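Local coordinates for vacuolar protein sorting-associated protein 29 (Entamoeba histolytica, PDB 5XCJ) that binds zinc through a metallophosphatase fold and probably serves in retromer-dependent protein transport, at residues E44-D47 with I48-L52. The protein carries 1 engineered substitution. Numbering follows the deposited sequence.
Sequences ETYD and ILRTL
The carbonyl O of E44 accepts the amide N-H of I48, an i to i+4 bond of helix 43-52 (I48 N to E44 O 3.1 Å, N-H...O 157°). The E44 side chain, bent at chi2, brings its carboxylate to the end of I48, the two side chains crossing at an angle, with E44 OE2 3.8 Å from I48 CD1, a van der Waals contact. T45 repeats the backbone pattern with L49 (L49 N to T45 O 3.0 Å), while its hydroxyl OG1 accepts the backbone N-H of C41, just before the helix; T45 CG2 approaches L49 CD1 at 4.4 Å. Next, Y46 takes the amide of R50 at its carbonyl and also meets that residue through its ring. With CG anti to the backbone N, the ring runs alongside the arginine chain, which bends at chi2 and chi3. R50 CD sits over one face of the Y46 ring, offset toward the rim, in a CH-pi contact 4.0 Å from the centroid. R50 NE donates a weak hydrogen bond to Y46 OH (3.2 Å), bent to 140° at the hydrogen, the guanidinium being turned 78° from the ring. D47 receives T51 N at its carbonyl, and its carboxylate pairs with K43. L49 packs on V56 and V58 of strand 55-58 and on I6 of strand 2-6, and I48 on L23 of helix 20-28, which sets the helix of this beta-alpha-beta unit against the sheet and its neighbouring helix. The ring contact and the weak NE bond together probably steady the bent arginine chain, while R54 O takes its NH1.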
ATOM      1  N   GLU A  44     -11.185   0.871  14.033  1.00 22.24           N
ATOM      2  CA  GLU A  44     -10.059   1.581  14.623  1.00 23.77           C
ATOM      3  C   GLU A  44      -9.029   1.959  13.576  1.00 20.32           C
ATOM      4  O   GLU A  44      -8.499   3.062  13.594  1.00 18.52           O
ATOM      5  CB  GLU A  44      -9.395   0.733  15.713  1.00 22.84           C
ATOM      6  CG  GLU A  44      -7.904   0.982  15.883  1.00 22.15           C
ATOM      7  CD  GLU A  44      -7.590   1.988  16.974  1.00 31.63           C
ATOM      8  OE1 GLU A  44      -8.464   2.817  17.292  1.00 33.38           O
ATOM      9  OE2 GLU A  44      -6.468   1.954  17.514  1.00 31.95           O
ATOM     10  N   THR A  45      -8.755   1.041  12.658  1.00 19.62           N
ATOM     11  CA  THR A  45      -7.784   1.316  11.612  1.00 18.51           C
ATOM     12  C   THR A  45      -8.241   2.471  10.725  1.00 17.23           C
ATOM     13  O   THR A  45      -7.458   3.346  10.376  1.00 16.47           O
ATOM     14  CB  THR A  45      -7.540   0.078  10.742  1.00 18.33           C
ATOM     15  OG1 THR A  45      -7.104  -1.006  11.562  1.00 17.20           O
ATOM     16  CG2 THR A  45      -6.492   0.377   9.694  1.00 18.53           C
ATOM     17  N   TYR A  46      -9.513   2.454  10.353  1.00 18.99           N
ATOM     18  CA  TYR A  46     -10.073   3.496   9.505  1.00 22.33           C
ATOM     19  C   TYR A  46     -10.010   4.846  10.202  1.00 18.50           C
ATOM     20  O   TYR A  46      -9.776   5.866   9.575  1.00 20.58           O
ATOM     21  CB  TYR A  46     -11.504   3.161   9.088  1.00 25.51           C
ATOM     22  CG  TYR A  46     -12.144   4.208   8.216  1.00 23.47           C
ATOM     23  CD1 TYR A  46     -11.857   4.284   6.863  1.00 23.05           C
ATOM     24  CD2 TYR A  46     -13.042   5.117   8.748  1.00 26.01           C
ATOM     25  CE1 TYR A  46     -12.446   5.240   6.064  1.00 27.50           C
ATOM     26  CE2 TYR A  46     -13.636   6.078   7.959  1.00 27.73           C
ATOM     27  CZ  TYR A  46     -13.337   6.136   6.619  1.00 32.32           C
ATOM     28  OH  TYR A  46     -13.934   7.094   5.841  1.00 34.72           O
ATOM     29  N   ASP A  47     -10.238   4.850  11.507  1.00 18.58           N
ATOM     30  CA  ASP A  47     -10.184   6.088  12.262  1.00 19.62           C
ATOM     31  C   ASP A  47      -8.775   6.666  12.202  1.00 19.63           C
ATOM     32  O   ASP A  47      -8.596   7.862  12.015  1.00 18.11           O
ATOM     33  CB  ASP A  47     -10.581   5.845  13.713  1.00 22.26           C
ATOM     34  CG  ASP A  47     -12.080   5.785  13.900  1.00 25.98           C
ATOM     35  OD1 ASP A  47     -12.789   5.375  12.963  1.00 23.91           O
ATOM     36  OD2 ASP A  47     -12.544   6.149  14.993  1.00 29.99           O
ATOM     37  N   ILE A  48      -7.781   5.792  12.347  1.00 18.40           N
ATOM     38  CA  ILE A  48      -6.381   6.192  12.309  1.00 13.72           C
ATOM     39  C   ILE A  48      -6.005   6.782  10.954  1.00 14.19           C
ATOM     40  O   ILE A  48      -5.357   7.816  10.882  1.00 16.14           O
ATOM     41  CB  ILE A  48      -5.462   4.993  12.598  1.00 14.90           C
ATOM     42  CG1 ILE A  48      -5.722   4.439  13.996  1.00 20.85           C
ATOM     43  CG2 ILE A  48      -4.004   5.384  12.459  1.00 16.05           C
ATOM     44  CD1 ILE A  48      -4.805   3.301  14.377  1.00 22.41           C
ATOM     45  N   LEU A  49      -6.450   6.132   9.883  1.00 14.99           N
ATOM     46  CA  LEU A  49      -6.182   6.587   8.519  1.00 14.18           C
ATOM     47  C   LEU A  49      -6.794   7.956   8.254  1.00 15.20           C
ATOM     48  O   LEU A  49      -6.201   8.796   7.594  1.00 15.50           O
ATOM     49  CB  LEU A  49      -6.726   5.591   7.497  1.00 14.94           C
ATOM     50  CG  LEU A  49      -6.047   4.227   7.409  1.00 14.41           C
ATOM     51  CD1 LEU A  49      -6.826   3.318   6.476  1.00 14.37           C
ATOM     52  CD2 LEU A  49      -4.612   4.379   6.937  1.00 15.15           C
ATOM     53  N   ARG A  50      -7.982   8.183   8.806  1.00 17.51           N
ATOM     54  CA  ARG A  50      -8.687   9.450   8.645  1.00 16.42           C
ATOM     55  C   ARG A  50      -7.907  10.591   9.302  1.00 15.90           C
ATOM     56  O   ARG A  50      -7.950  11.719   8.835  1.00 18.29           O
ATOM     57  CB  ARG A  50     -10.103   9.360   9.210  1.00 21.57           C
ATOM     58  CG  ARG A  50     -11.185   9.088   8.174  1.00 22.36           C
ATOM     59  CD  ARG A  50     -10.627   8.521   6.882  1.00 20.80           C
ATOM     60  NE  ARG A  50     -11.354   8.982   5.706  1.00 21.48           N
ATOM     61  CZ  ARG A  50     -11.208  10.186   5.161  1.00 23.88           C
ATOM     62  NH1 ARG A  50     -10.367  11.060   5.690  1.00 27.25           N
ATOM     63  NH2 ARG A  50     -11.905  10.519   4.089  1.00 20.11           N
ATOM     64  N   THR A  51      -7.218  10.292  10.397  1.00 14.87           N
ATOM     65  CA  THR A  51      -6.379  11.287  11.062  1.00 17.27           C
ATOM     66  C   THR A  51      -5.147  11.707  10.245  1.00 20.12           C
ATOM     67  O   THR A  51      -4.766  12.870  10.231  1.00 21.88           O
ATOM     68  CB  THR A  51      -5.923  10.836  12.467  1.00 16.13           C
ATOM     69  OG1 THR A  51      -5.036   9.720  12.363  1.00 18.38           O
ATOM     70  CG2 THR A  51      -7.115  10.467  13.339  1.00 20.43           C
ATOM     71  N   LEU A  52      -4.527  10.735   9.589  1.00 20.88           N
ATOM     72  CA  LEU A  52      -3.314  10.960   8.796  1.00 16.55           C
ATOM     73  C   LEU A  52      -3.435  11.877   7.584  1.00 16.46           C
ATOM     74  O   LEU A  52      -2.551  12.687   7.331  1.00 20.43           O
ATOM     75  CB  LEU A  52      -2.726   9.621   8.364  1.00 13.27           C
ATOM     76  CG  LEU A  52      -2.500   8.611   9.483  1.00 14.21           C
ATOM     77  CD1 LEU A  52      -1.890   7.328   8.950  1.00 12.80           C
ATOM     78  CD2 LEU A  52      -1.632   9.213  10.571  1.00 15.15           C
TER